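Local coordinates for putative sensory box/GGDEF family protein (Vibrio parahaemolyticus, PDB 3LID), which is probably a membrane-bound sensor that makes cyclic di-GMP from two GTP, represented here by its extracellular PDC-fold sensor domain, at residues A[189-194]-A[261-266]. Numbering follows the deposited sequence.
Sequences FHIELV and LHLIID
Glu-192, with chi1 at -72° and the chain extended beyond CG, brings its carboxylate alongside Asp-266, where OE1 lies 3.7 Å from Asp-266 CB. Chi1 of -69° in Ile-265 sets CG1 beside its backbone N, and the branch ends with CD1 over one face of the Phe-189 ring; CG2 meets Phe-189 CD1 at 3.6 Å, the two side chains crossing at about a right angle. Four backbone hydrogen bonds join the strands as antiparallel neighbours. Glu-192 N to Ile-264 O (2.8 Å, 172° at the hydrogen) is nearly straight; the return bond from Ile-264 N to Glu-192 O is more bent. Val-194 and His-262 repeat this reciprocal pattern. On the N-terminal side of Glu-192 water takes over: one molecule accepts from Asp-266 N and lies within hydrogen-bonding distance of His-190 O and Glu-192 OE1, and a second donates to Glu-192 OE1 (2.6 Å) and Asp-266 OD2 (2.7 Å), bridging carboxylates whose repulsion the Arg-208 salt bridge to Glu-192 OE2 probably offsets. Ser-203 hydrogen-bonds the same OE2, Tyr-226 Asp-266 OD2. Val-194 CG2 meets Ile-264 CG1 on the glutamate's face. On the other, Leu-193 and Leu-263 lie side by side (CD2 to CD1 3.8 Å), packing with Ile-191 against the long helix 9-45. Strand 260-268 runs between 189-195 and 246-254 in the smaller antiparallel sheet of this PDC-fold sensor domain.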
ATOM      1  N   PHE A 189       6.620 -14.029 -12.593  1.00 22.82           N
ATOM      2  CA  PHE A 189       6.973 -14.068 -11.213  1.00 19.01           C
ATOM      3  C   PHE A 189       5.870 -13.356 -10.350  1.00 20.89           C
ATOM      4  O   PHE A 189       5.331 -12.345 -10.792  1.00 20.70           O
ATOM      5  CB  PHE A 189       8.223 -13.236 -10.992  1.00 21.13           C
ATOM      6  CG  PHE A 189       9.503 -13.902 -11.380  1.00 19.07           C
ATOM      7  CD1 PHE A 189       9.815 -15.185 -10.932  1.00 22.89           C
ATOM      8  CD2 PHE A 189      10.424 -13.200 -12.150  1.00 19.54           C
ATOM      9  CE1 PHE A 189      11.091 -15.750 -11.262  1.00 22.04           C
ATOM     10  CE2 PHE A 189      11.693 -13.786 -12.502  1.00 21.19           C
ATOM     11  CZ  PHE A 189      12.008 -15.016 -12.032  1.00 20.66           C
ATOM     12  N   HIS A 190       5.648 -13.886  -9.159  1.00 21.45           N
ATOM     13  CA  HIS A 190       4.808 -13.212  -8.127  1.00 22.38           C
ATOM     14  C   HIS A 190       5.674 -12.545  -7.089  1.00 22.87           C
ATOM     15  O   HIS A 190       6.510 -13.187  -6.477  1.00 23.17           O
ATOM     16  CB  HIS A 190       3.898 -14.197  -7.475  1.00 23.75           C
ATOM     17  CG  HIS A 190       2.835 -14.742  -8.396  1.00 27.09           C
ATOM     18  ND1 HIS A 190       1.601 -14.133  -8.556  1.00 29.82           N
ATOM     19  CD2 HIS A 190       2.824 -15.836  -9.207  1.00 31.50           C
ATOM     20  CE1 HIS A 190       0.865 -14.844  -9.410  1.00 31.25           C
ATOM     21  NE2 HIS A 190       1.592 -15.871  -9.830  1.00 30.18           N
ATOM     22  N   ILE A 191       5.468 -11.243  -6.855  1.00 18.96           N
ATOM     23  CA  ILE A 191       6.287 -10.628  -5.833  1.00 18.96           C
ATOM     24  C   ILE A 191       5.451 -10.572  -4.572  1.00 18.98           C
ATOM     25  O   ILE A 191       4.295 -10.163  -4.642  1.00 20.63           O
ATOM     26  CB  ILE A 191       6.765  -9.239  -6.278  1.00 18.54           C
ATOM     27  CG1 ILE A 191       7.684  -9.385  -7.484  1.00 22.35           C
ATOM     28  CG2 ILE A 191       7.366  -8.391  -5.041  1.00 17.86           C
ATOM     29  CD1 ILE A 191       8.244  -8.137  -7.967  1.00 25.65           C
ATOM     30  N   GLU A 192       5.989 -10.997  -3.462  1.00 16.74           N
ATOM     31  CA  GLU A 192       5.299 -10.905  -2.181  1.00 17.69           C
ATOM     32  C   GLU A 192       5.849  -9.666  -1.488  1.00 15.30           C
ATOM     33  O   GLU A 192       7.018  -9.275  -1.709  1.00 16.96           O
ATOM     34  CB  GLU A 192       5.581 -12.163  -1.310  1.00 19.01           C
ATOM     35  CG  GLU A 192       4.836 -13.368  -1.870  1.00 20.58           C
ATOM     36  CD  GLU A 192       5.219 -14.672  -1.183  1.00 25.67           C
ATOM     37  OE1 GLU A 192       6.398 -15.045  -1.284  1.00 27.29           O
ATOM     38  OE2 GLU A 192       4.357 -15.305  -0.551  1.00 25.79           O
ATOM     39  N   LEU A 193       5.040  -9.043  -0.616  1.00 15.86           N
ATOM     40  CA  LEU A 193       5.570  -7.948   0.170  1.00 14.81           C
ATOM     41  C   LEU A 193       5.603  -8.373   1.617  1.00 16.12           C
ATOM     42  O   LEU A 193       4.586  -8.811   2.179  1.00 16.21           O
ATOM     43  CB  LEU A 193       4.587  -6.701   0.122  1.00 15.18           C
ATOM     44  CG  LEU A 193       4.360  -6.197  -1.313  1.00 16.28           C
ATOM     45  CD1 LEU A 193       3.285  -5.002  -1.241  1.00 15.72           C
ATOM     46  CD2 LEU A 193       5.681  -5.665  -1.853  1.00 19.18           C
ATOM     47  N   VAL A 194       6.749  -8.213   2.223  1.00 15.26           N
ATOM     48  CA  VAL A 194       7.036  -8.552   3.611  1.00 15.14           C
ATOM     49  C   VAL A 194       7.444  -7.355   4.319  1.00 13.86           C
ATOM     50  O   VAL A 194       8.395  -6.644   3.932  1.00 16.22           O
ATOM     51  CB  VAL A 194       8.182  -9.663   3.665  1.00 14.41           C
ATOM     52  CG1 VAL A 194       8.498  -9.966   5.118  1.00 16.38           C
ATOM     53  CG2 VAL A 194       7.642 -10.909   2.995  1.00 16.42           C
ATOM     54  N   LEU A 261      10.327  -1.889   3.126  1.00 17.89           N
ATOM     55  CA  LEU A 261       9.336  -2.854   2.675  1.00 17.03           C
ATOM     56  C   LEU A 261      10.127  -3.841   1.838  1.00 16.87           C
ATOM     57  O   LEU A 261      10.898  -3.438   0.975  1.00 16.61           O
ATOM     58  CB  LEU A 261       8.277  -2.190   1.761  1.00 15.74           C
ATOM     59  CG  LEU A 261       7.189  -3.180   1.314  1.00 18.20           C
ATOM     60  CD1 LEU A 261       6.364  -3.762   2.464  1.00 21.01           C
ATOM     61  CD2 LEU A 261       6.239  -2.305   0.415  1.00 22.03           C
ATOM     62  N   HIS A 262       9.977  -5.123   2.116  1.00 16.15           N
ATOM     63  CA  HIS A 262      10.856  -6.115   1.386  1.00 16.05           C
ATOM     64  C   HIS A 262      10.070  -6.782   0.315  1.00 16.71           C
ATOM     65  O   HIS A 262       8.942  -7.223   0.522  1.00 18.50           O
ATOM     66  CB  HIS A 262      11.348  -7.167   2.401  1.00 16.13           C
ATOM     67  CG  HIS A 262      12.034  -6.556   3.578  1.00 15.16           C
ATOM     68  ND1 HIS A 262      13.228  -5.857   3.462  1.00 15.40           N
ATOM     69  CD2 HIS A 262      11.730  -6.563   4.910  1.00 16.18           C
ATOM     70  CE1 HIS A 262      13.624  -5.454   4.660  1.00 18.47           C
ATOM     71  NE2 HIS A 262      12.749  -5.876   5.560  1.00 19.21           N
ATOM     72  N   LEU A 263      10.633  -6.832  -0.892  1.00 17.07           N
ATOM     73  CA  LEU A 263       9.931  -7.433  -1.997  1.00 16.70           C
ATOM     74  C   LEU A 263      10.625  -8.811  -2.170  1.00 17.86           C
ATOM     75  O   LEU A 263      11.849  -8.882  -2.229  1.00 17.55           O
ATOM     76  CB  LEU A 263      10.148  -6.638  -3.297  1.00 18.02           C
ATOM     77  CG  LEU A 263       9.280  -5.358  -3.459  1.00 22.20           C
ATOM     78  CD1 LEU A 263       9.315  -4.456  -2.229  1.00 21.14           C
ATOM     79  CD2 LEU A 263       9.871  -4.601  -4.696  1.00 22.94           C
ATOM     80  N   ILE A 264       9.814  -9.837  -2.274  1.00 18.03           N
ATOM     81  CA  ILE A 264      10.327 -11.251  -2.275  1.00 17.53           C
ATOM     82  C   ILE A 264       9.798 -11.997  -3.428  1.00 16.68           C
ATOM     83  O   ILE A 264       8.602 -11.960  -3.729  1.00 18.28           O
ATOM     84  CB  ILE A 264       9.851 -11.924  -1.008  1.00 16.87           C
ATOM     85  CG1 ILE A 264      10.328 -11.164   0.255  1.00 22.22           C
ATOM     86  CG2 ILE A 264      10.215 -13.459  -0.955  1.00 21.14           C
ATOM     87  CD1 ILE A 264      11.781 -11.105   0.467  1.00 20.33           C
ATOM     88  N   ILE A 265      10.683 -12.796  -4.082  1.00 18.20           N
ATOM     89  CA  ILE A 265      10.248 -13.772  -5.028  1.00 16.82           C
ATOM     90  C   ILE A 265      10.745 -15.089  -4.419  1.00 19.63           C
ATOM     91  O   ILE A 265      11.936 -15.244  -4.230  1.00 20.03           O
ATOM     92  CB  ILE A 265      10.836 -13.546  -6.436  1.00 19.28           C
ATOM     93  CG1 ILE A 265      10.211 -12.276  -6.997  1.00 18.40           C
ATOM     94  CG2 ILE A 265      10.483 -14.729  -7.402  1.00 19.97           C
ATOM     95  CD1 ILE A 265      10.767 -11.809  -8.294  1.00 21.36           C
ATOM     96  N   ASP A 266       9.807 -15.956  -4.074  1.00 19.54           N
ATOM     97  CA  ASP A 266      10.078 -17.216  -3.349  1.00 22.01           C
ATOM     98  C   ASP A 266       9.566 -18.331  -4.252  1.00 24.08           C
ATOM     99  O   ASP A 266       8.386 -18.432  -4.519  1.00 24.63           O
ATOM    100  CB  ASP A 266       9.403 -17.163  -1.948  1.00 23.03           C
ATOM    101  CG  ASP A 266       9.366 -18.497  -1.233  1.00 24.32           C
ATOM    102  OD1 ASP A 266       9.821 -19.525  -1.808  1.00 26.44           O
ATOM    103  OD2 ASP A 266       8.825 -18.517  -0.096  1.00 24.11           O
TER
HETATM  104  O   HOH W   1       7.116 -14.873  -4.094  1.00 23.07           O
HETATM  105  O   HOH W   2       7.824 -16.084   0.647  1.00 24.68           O